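Local coordinates for protein toll (Drosophila melanogaster, PDB 4LXR) that is a Toll-like receptor whose leucine-rich-repeat ectodomain binds the cleaved cytokine spaetzle C-106, switching on signalling in dorsal-ventral patterning and antifungal immunity, at residues 617-622 with 635-640; 642-647 with 665-670. One frame throughout, in Å; residues are numbered along the deposited sequence.

Interaction 1: residues 617-622 with 635-640; sequences KALVIN and PNLHKN
Lys617 and Asn640 meet through a pair of donors: NZ of Lys617 lies 3.5 Å from ND2 of Asn640, and since both are donors the pair makes no hydrogen bond. The closest approach is instead made by the extended lysine chain, whose CD lies 3.4 Å from the backbone O of Asn640. Further along, the contact is wholly apolar. Leu619 and Leu637 slide past each other in opposite senses, CB of Leu619 resting 3.7 Å from CD1 of Leu637. Leu637 leaves its backbone at an angle to the strand, and its end, with CG trans to the backbone N (chi1 -170°), brings CD1 to Leu619. CD1 of Ile621 reaches the CG-CD side of the Pro635 ring, 3.7 Å from CD. The two segments run in nearly opposite directions, 173° apart, yet their nearest CA atoms, those of Leu619 and Leu637, are 7.4 Å from each other, too far for backbone pairing. No backbone hydrogen bonds link them; the apolar contacts are between side chains. Strand 618-622 belongs to the leucine-rich-repeat N-terminal (LRRNT) region, and the loop leading to strand 643-647 packs back on it. Lys617 and Ala618 form a G1 beta bulge opposite Arg613, at the turn from strand 609-613. Strand 618-622 lies between that antiparallel partner and the parallel strand 643-647, whose Met644 also packs on Leu619 and Ile621, while Leu593 touches Leu619.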
ATOM      1  N   LYS A 617      22.752  14.396 -37.240  1.00 58.81           N
ATOM      2  CA  LYS A 617      23.079  13.497 -38.346  1.00 60.23           C
ATOM      3  C   LYS A 617      24.536  13.615 -38.776  1.00 61.91           C
ATOM      4  O   LYS A 617      24.832  13.852 -39.953  1.00 63.09           O
ATOM      5  CB  LYS A 617      22.151  13.738 -39.538  1.00 64.80           C
ATOM      6  CG  LYS A 617      20.668  13.640 -39.201  1.00 71.09           C
ATOM      7  CD  LYS A 617      19.820  13.678 -40.465  1.00 79.33           C
ATOM      8  CE  LYS A 617      18.343  13.487 -40.166  1.00 85.03           C
ATOM      9  NZ  LYS A 617      17.549  13.411 -41.421  1.00 86.77           N
ATOM     10  N   ALA A 618      25.440  13.444 -37.818  1.00 52.05           N
ATOM     11  CA  ALA A 618      26.863  13.548 -38.103  1.00 58.87           C
ATOM     12  C   ALA A 618      27.620  12.237 -37.947  1.00 56.63           C
ATOM     13  O   ALA A 618      27.530  11.570 -36.917  1.00 55.71           O
ATOM     14  CB  ALA A 618      27.499  14.630 -37.241  1.00 54.42           C
ATOM     15  N   LEU A 619      28.363  11.877 -38.989  1.00 58.34           N
ATOM     16  CA  LEU A 619      29.376  10.837 -38.895  1.00 50.54           C
ATOM     17  C   LEU A 619      30.683  11.473 -38.416  1.00 57.13           C
ATOM     18  O   LEU A 619      31.239  12.361 -39.071  1.00 53.16           O
ATOM     19  CB  LEU A 619      29.588  10.175 -40.250  1.00 49.82           C
ATOM     20  CG  LEU A 619      30.764   9.199 -40.309  1.00 49.48           C
ATOM     21  CD1 LEU A 619      30.474   7.937 -39.482  1.00 49.92           C
ATOM     22  CD2 LEU A 619      31.116   8.856 -41.747  1.00 49.30           C
ATOM     23  N   VAL A 620      31.154  11.029 -37.258  1.00 52.42           N
ATOM     24  CA  VAL A 620      32.344  11.586 -36.646  1.00 53.47           C
ATOM     25  C   VAL A 620      33.485  10.590 -36.737  1.00 57.00           C
ATOM     26  O   VAL A 620      33.411   9.501 -36.168  1.00 52.14           O
ATOM     27  CB  VAL A 620      32.087  11.924 -35.171  1.00 54.09           C
ATOM     28  CG1 VAL A 620      33.354  12.404 -34.503  1.00 55.69           C
ATOM     29  CG2 VAL A 620      30.987  12.958 -35.054  1.00 54.66           C
ATOM     30  N   ILE A 621      34.537  10.959 -37.462  1.00 58.91           N
ATOM     31  CA  ILE A 621      35.715  10.114 -37.591  1.00 54.10           C
ATOM     32  C   ILE A 621      36.909  10.712 -36.859  1.00 55.81           C
ATOM     33  O   ILE A 621      37.443  11.746 -37.268  1.00 57.14           O
ATOM     34  CB  ILE A 621      36.093   9.899 -39.054  1.00 54.40           C
ATOM     35  CG1 ILE A 621      34.950   9.224 -39.805  1.00 52.28           C
ATOM     36  CG2 ILE A 621      37.362   9.065 -39.163  1.00 54.12           C
ATOM     37  CD1 ILE A 621      35.201   9.128 -41.289  1.00 54.41           C
ATOM     38  N   ASN A 622      37.311  10.055 -35.776  1.00 55.84           N
ATOM     39  CA  ASN A 622      38.448  10.467 -34.966  1.00 57.50           C
ATOM     40  C   ASN A 622      39.682   9.592 -35.229  1.00 66.30           C
ATOM     41  O   ASN A 622      39.642   8.383 -35.008  1.00 64.20           O
ATOM     42  CB  ASN A 622      38.091  10.381 -33.477  1.00 57.68           C
ATOM     43  CG  ASN A 622      36.948  11.297 -33.086  1.00 57.78           C
ATOM     44  OD1 ASN A 622      36.945  12.476 -33.417  1.00 58.91           O
ATOM     45  ND2 ASN A 622      35.970  10.755 -32.366  1.00 56.70           N
ATOM     46  N   PRO A 635      35.229   5.715 -44.742  1.00 60.21           N
ATOM     47  CA  PRO A 635      33.955   5.083 -45.095  1.00 63.37           C
ATOM     48  C   PRO A 635      33.057   6.054 -45.838  1.00 58.35           C
ATOM     49  O   PRO A 635      33.144   7.253 -45.612  1.00 61.95           O
ATOM     50  CB  PRO A 635      33.338   4.758 -43.731  1.00 62.79           C
ATOM     51  CG  PRO A 635      33.928   5.761 -42.803  1.00 57.14           C
ATOM     52  CD  PRO A 635      35.326   6.000 -43.299  1.00 57.67           C
ATOM     53  N   ASN A 636      32.204   5.539 -46.715  1.00 69.57           N
ATOM     54  CA  ASN A 636      31.239   6.374 -47.419  1.00 69.49           C
ATOM     55  C   ASN A 636      30.189   6.971 -46.486  1.00 64.10           C
ATOM     56  O   ASN A 636      29.778   6.340 -45.511  1.00 69.07           O
ATOM     57  CB  ASN A 636      30.566   5.573 -48.533  1.00 76.00           C
ATOM     58  CG  ASN A 636      31.161   5.863 -49.892  1.00 82.96           C
ATOM     59  OD1 ASN A 636      30.489   6.406 -50.772  1.00 91.64           O
ATOM     60  ND2 ASN A 636      32.433   5.525 -50.069  1.00 79.81           N
ATOM     61  N   LEU A 637      29.755   8.188 -46.789  1.00 63.05           N
ATOM     62  CA  LEU A 637      28.739   8.853 -45.979  1.00 67.76           C
ATOM     63  C   LEU A 637      27.335   8.409 -46.381  1.00 78.20           C
ATOM     64  O   LEU A 637      26.949   8.538 -47.545  1.00 74.29           O
ATOM     65  CB  LEU A 637      28.853  10.371 -46.110  1.00 58.46           C
ATOM     66  CG  LEU A 637      28.006  11.194 -45.140  1.00 58.40           C
ATOM     67  CD1 LEU A 637      28.391  10.861 -43.702  1.00 56.71           C
ATOM     68  CD2 LEU A 637      28.159  12.692 -45.416  1.00 57.93           C
ATOM     69  N   HIS A 638      26.580   7.884 -45.417  1.00 89.39           N
ATOM     70  CA  HIS A 638      25.198   7.487 -45.671  1.00102.54           C
ATOM     71  C   HIS A 638      24.414   8.672 -46.221  1.00106.10           C
ATOM     72  O   HIS A 638      24.625   9.813 -45.808  1.00 98.83           O
ATOM     73  CB  HIS A 638      24.539   6.942 -44.402  1.00108.02           C
ATOM     74  CG  HIS A 638      25.089   5.622 -43.953  1.00118.97           C
ATOM     75  ND1 HIS A 638      24.580   4.931 -42.874  1.00124.21           N
ATOM     76  CD2 HIS A 638      26.099   4.864 -44.442  1.00122.45           C
ATOM     77  CE1 HIS A 638      25.254   3.805 -42.717  1.00124.92           C
ATOM     78  NE2 HIS A 638      26.181   3.740 -43.654  1.00124.53           N
ATOM     79  N   LYS A 639      23.518   8.398 -47.165  1.00111.79           N
ATOM     80  CA  LYS A 639      22.790   9.456 -47.860  1.00109.03           C
ATOM     81  C   LYS A 639      21.788  10.142 -46.936  1.00 99.13           C
ATOM     82  O   LYS A 639      21.275  11.215 -47.247  1.00 93.62           O
ATOM     83  CB  LYS A 639      22.087   8.892 -49.098  1.00116.81           C
ATOM     84  CG  LYS A 639      21.922   9.890 -50.237  1.00118.25           C
ATOM     85  CD  LYS A 639      21.405   9.195 -51.493  1.00120.83           C
ATOM     86  CE  LYS A 639      21.354  10.141 -52.684  1.00118.98           C
ATOM     87  NZ  LYS A 639      20.914   9.439 -53.925  1.00120.69           N
ATOM     88  N   ASN A 640      21.515   9.511 -45.798  1.00 99.62           N
ATOM     89  CA  ASN A 640      20.657  10.093 -44.777  1.00 96.63           C
ATOM     90  C   ASN A 640      21.458  10.994 -43.836  1.00 91.89           C
ATOM     91  O   ASN A 640      20.895  11.651 -42.959  1.00 91.34           O
ATOM     92  CB  ASN A 640      19.962   8.984 -43.982  1.00 97.81           C
ATOM     93  CG  ASN A 640      18.753   9.485 -43.207  1.00102.91           C
ATOM     94  OD1 ASN A 640      17.617   9.088 -43.483  1.00107.16           O
ATOM     95  ND2 ASN A 640      18.992  10.351 -42.227  1.00101.07           N
TER

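Interaction 2: residues 642-647 with 665-670; sequences QLMELH and ESVTSL. With NAG (2-acetamido-2-deoxy-beta-D-glucopyranose), chain K.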
ATOM      1  N   GLN A 642      24.127  14.193 -42.996  1.00 62.92           N
ATOM      2  CA  GLN A 642      24.362  15.545 -43.506  1.00 59.92           C
ATOM      3  C   GLN A 642      25.773  16.078 -43.225  1.00 58.33           C
ATOM      4  O   GLN A 642      26.319  16.845 -44.017  1.00 57.71           O
ATOM      5  CB  GLN A 642      23.318  16.512 -42.941  1.00 50.22           C
ATOM      6  CG  GLN A 642      21.885  16.136 -43.284  1.00 58.00           C
ATOM      7  CD  GLN A 642      20.883  16.867 -42.422  1.00 58.53           C
ATOM      8  OE1 GLN A 642      21.250  17.542 -41.458  1.00 62.32           O
ATOM      9  NE2 GLN A 642      19.610  16.735 -42.759  1.00 61.93           N
ATOM     10  N   LEU A 643      26.350  15.667 -42.100  1.00 55.61           N
ATOM     11  CA  LEU A 643      27.652  16.150 -41.672  1.00 49.21           C
ATOM     12  C   LEU A 643      28.657  15.010 -41.530  1.00 50.64           C
ATOM     13  O   LEU A 643      28.304  13.903 -41.118  1.00 50.34           O
ATOM     14  CB  LEU A 643      27.518  16.847 -40.325  1.00 42.70           C
ATOM     15  CG  LEU A 643      26.466  17.945 -40.177  1.00 50.07           C
ATOM     16  CD1 LEU A 643      26.388  18.367 -38.715  1.00 44.92           C
ATOM     17  CD2 LEU A 643      26.778  19.154 -41.078  1.00 40.64           C
ATOM     18  N   MET A 644      29.919  15.296 -41.836  1.00 45.49           N
ATOM     19  CA  MET A 644      30.990  14.313 -41.693  1.00 46.88           C
ATOM     20  C   MET A 644      32.239  15.034 -41.185  1.00 51.71           C
ATOM     21  O   MET A 644      32.835  15.847 -41.909  1.00 45.71           O
ATOM     22  CB  MET A 644      31.256  13.641 -43.037  1.00 44.94           C
ATOM     23  CG  MET A 644      32.363  12.605 -43.042  1.00 45.87           C
ATOM     24  SD  MET A 644      32.411  11.754 -44.631  1.00 50.94           S
ATOM     25  CE  MET A 644      33.629  10.471 -44.337  1.00 49.24           C
ATOM     26  N   GLU A 645      32.621  14.761 -39.939  1.00 46.50           N
ATOM     27  CA  GLU A 645      33.750  15.454 -39.330  1.00 40.26           C
ATOM     28  C   GLU A 645      34.983  14.569 -39.348  1.00 45.43           C
ATOM     29  O   GLU A 645      34.973  13.464 -38.827  1.00 42.67           O
ATOM     30  CB  GLU A 645      33.442  15.868 -37.891  1.00 39.85           C
ATOM     31  CG  GLU A 645      32.164  16.648 -37.709  1.00 44.29           C
ATOM     32  CD  GLU A 645      31.965  17.096 -36.271  1.00 49.34           C
ATOM     33  OE1 GLU A 645      30.975  17.808 -36.000  1.00 45.77           O
ATOM     34  OE2 GLU A 645      32.800  16.738 -35.411  1.00 51.71           O
ATOM     35  N   LEU A 646      36.054  15.052 -39.954  1.00 44.61           N
ATOM     36  CA  LEU A 646      37.259  14.249 -40.031  1.00 48.06           C
ATOM     37  C   LEU A 646      38.286  14.826 -39.083  1.00 40.13           C
ATOM     38  O   LEU A 646      38.890  15.853 -39.361  1.00 38.76           O
ATOM     39  CB  LEU A 646      37.781  14.206 -41.461  1.00 43.63           C
ATOM     40  CG  LEU A 646      39.075  13.466 -41.759  1.00 42.49           C
ATOM     41  CD1 LEU A 646      39.021  11.984 -41.299  1.00 44.61           C
ATOM     42  CD2 LEU A 646      39.317  13.566 -43.247  1.00 42.87           C
ATOM     43  N   HIS A 647      38.450  14.170 -37.944  1.00 41.97           N
ATOM     44  CA  HIS A 647      39.350  14.624 -36.899  1.00 43.17           C
ATOM     45  C   HIS A 647      40.719  13.960 -37.009  1.00 44.54           C
ATOM     46  O   HIS A 647      40.877  12.759 -36.753  1.00 43.55           O
ATOM     47  CB  HIS A 647      38.714  14.399 -35.519  1.00 42.35           C
ATOM     48  CG  HIS A 647      37.640  15.395 -35.189  1.00 41.55           C
ATOM     49  ND1 HIS A 647      37.906  16.602 -34.576  1.00 42.28           N
ATOM     50  CD2 HIS A 647      36.307  15.373 -35.412  1.00 40.10           C
ATOM     51  CE1 HIS A 647      36.779  17.272 -34.421  1.00 37.83           C
ATOM     52  NE2 HIS A 647      35.792  16.545 -34.915  1.00 46.00           N
ATOM     53  N   GLU A 665      35.473  12.622 -50.051  1.00 62.32           N
ATOM     54  CA  GLU A 665      34.788  13.586 -50.920  1.00 61.01           C
ATOM     55  C   GLU A 665      33.550  14.220 -50.283  1.00 55.54           C
ATOM     56  O   GLU A 665      33.030  15.212 -50.790  1.00 62.27           O
ATOM     57  CB  GLU A 665      34.378  12.927 -52.239  1.00 68.81           C
ATOM     58  CG  GLU A 665      33.321  11.838 -52.099  1.00 72.97           C
ATOM     59  CD  GLU A 665      32.891  11.264 -53.437  1.00 77.76           C
ATOM     60  OE1 GLU A 665      33.334  11.790 -54.480  1.00 76.52           O
ATOM     61  OE2 GLU A 665      32.114  10.285 -53.446  1.00 84.48           O
ATOM     62  N   SER A 666      33.078  13.640 -49.183  1.00 50.56           N
ATOM     63  CA  SER A 666      31.808  14.039 -48.578  1.00 47.47           C
ATOM     64  C   SER A 666      32.005  14.702 -47.230  1.00 45.32           C
ATOM     65  O   SER A 666      31.038  15.065 -46.572  1.00 44.90           O
ATOM     66  CB  SER A 666      30.922  12.809 -48.378  1.00 52.57           C
ATOM     67  OG  SER A 666      31.007  11.945 -49.489  1.00 54.68           O
ATOM     68  N   VAL A 667      33.262  14.812 -46.811  1.00 52.93           N
ATOM     69  CA  VAL A 667      33.621  15.455 -45.551  1.00 43.38           C
ATOM     70  C   VAL A 667      33.135  16.905 -45.522  1.00 45.48           C
ATOM     71  O   VAL A 667      33.328  17.652 -46.485  1.00 40.29           O
ATOM     72  CB  VAL A 667      35.155  15.446 -45.352  1.00 42.21           C
ATOM     73  CG1 VAL A 667      35.573  16.431 -44.249  1.00 39.72           C
ATOM     74  CG2 VAL A 667      35.653  14.030 -45.062  1.00 43.39           C
ATOM     75  N   THR A 668      32.492  17.295 -44.422  1.00 40.95           N
ATOM     76  CA  THR A 668      32.023  18.671 -44.277  1.00 43.11           C
ATOM     77  C   THR A 668      32.882  19.479 -43.301  1.00 37.88           C
ATOM     78  O   THR A 668      32.807  20.707 -43.251  1.00 35.92           O
ATOM     79  CB  THR A 668      30.551  18.717 -43.831  1.00 41.32           C
ATOM     80  OG1 THR A 668      30.428  18.155 -42.522  1.00 39.18           O
ATOM     81  CG2 THR A 668      29.692  17.946 -44.793  1.00 40.96           C
ATOM     82  N   SER A 669      33.706  18.787 -42.528  1.00 40.13           N
ATOM     83  CA  SER A 669      34.513  19.449 -41.517  1.00 35.34           C
ATOM     84  C   SER A 669      35.885  18.798 -41.471  1.00 35.71           C
ATOM     85  O   SER A 669      35.996  17.601 -41.175  1.00 37.03           O
ATOM     86  CB  SER A 669      33.846  19.311 -40.148  1.00 44.13           C
ATOM     87  OG  SER A 669      33.965  20.494 -39.397  1.00 51.88           O
ATOM     88  N   LEU A 670      36.921  19.572 -41.784  1.00 34.79           N
ATOM     89  CA  LEU A 670      38.294  19.099 -41.701  1.00 35.23           C
ATOM     90  C   LEU A 670      38.976  19.726 -40.499  1.00 38.45           C
ATOM     91  O   LEU A 670      39.145  20.942 -40.439  1.00 40.85           O
ATOM     92  CB  LEU A 670      39.078  19.452 -42.962  1.00 37.88           C
ATOM     93  CG  LEU A 670      38.895  18.556 -44.181  1.00 41.06           C
ATOM     94  CD1 LEU A 670      39.575  19.152 -45.425  1.00 37.02           C
ATOM     95  CD2 LEU A 670      39.425  17.153 -43.873  1.00 38.40           C
TER
HETATM   96  C1  NAG K2014      27.331  17.137 -50.778  1.00 53.92           C
HETATM   97  C2  NAG K2014      27.265  15.756 -51.431  1.00 67.83           C
HETATM   98  C3  NAG K2014      26.002  15.640 -52.277  1.00 74.88           C
HETATM   99  C4  NAG K2014      24.774  15.943 -51.429  1.00 75.79           C
HETATM  100  C5  NAG K2014      24.920  17.301 -50.742  1.00 69.51           C
HETATM  101  C6  NAG K2014      23.806  17.584 -49.761  1.00 66.64           C
HETATM  102  C7  NAG K2014      29.365  14.573 -51.909  1.00 62.83           C
HETATM  103  C8  NAG K2014      30.519  14.433 -52.858  1.00 54.83           C
HETATM  104  N2  NAG K2014      28.448  15.491 -52.237  1.00 66.94           N
HETATM  105  O3  NAG K2014      25.902  14.333 -52.833  1.00 77.63           O
HETATM  106  O4  NAG K2014      23.617  15.952 -52.258  1.00 79.08           O
HETATM  107  O5  NAG K2014      26.146  17.356 -49.994  1.00 60.17           O
HETATM  108  O6  NAG K2014      24.020  16.911 -48.529  1.00 66.40           O
HETATM  109  O7  NAG K2014      29.272  13.890 -50.885  1.00 60.30           O
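Thr668 grips Met644 from both ends of the residue. Its OG1 accepts the backbone N-H of Met644 at 3.0 Å, almost straight at 169°, and its own N donates to Met644 O at 2.9 Å. A chi1 of 65° sets the threonine OG1 between its backbone N and carbonyl carbon, where it meets the methionine N-H. Met644 O takes a second donor, Ser669 N, at 3.1 Å; Thr668 N lies in the carbonyl plane on a lone pair, whereas Ser669 N is tilted 28° from that plane. Regular parallel pairing follows, with Leu646 N bonded to Ser669 O at 2.8 Å, nearly in line with that carbonyl. On one face, Glu645 sits beside Ser669, and its OE2 accepts NE2 of His647 in the plane of the imidazole; ND1 of that ring is hydrogen-bonded to OE1 of Glu649. On the other, Leu646 and Leu670 lie side by side, CD2 of Leu646 3.6 Å from CD2 of Leu670. There too Met644 crosses Val667 at about a right angle, SD of Met644 4.0 Å from CG2 of Val667. Ser666 OG donates to O7 of an N-acetylglucosamine carried by the protein itself at 3.0 Å, tying the sugar's acetamido group to the segment's start. Successive repeats, LRR 16 and LRR 17, thus stack as parallel strands with leucines inward, the hallmark of a leucine-rich-repeat solenoid.

In the fold
From the N terminus, the chain passes along strand 618-622 and through a loop that turns back at 635-640, where interaction 1 closes it with 12 residues intervening. It then enters strand 643-647, crosses 17 residues without helix or strand, and returns at 665-670, where interaction 2 closes the second loop. The contacts are in series, neither nesting nor crossing, with centres about 7 Å apart. Probable hydrogen bonds from Ile621 N to Glu645 O (2.9 Å) and from His647 N to Ile621 O (2.7 Å) join them, and Met644 CE packs on Pro635 O. Together they tie the N-terminal capping region of this second repeat array to its first two stacked repeats.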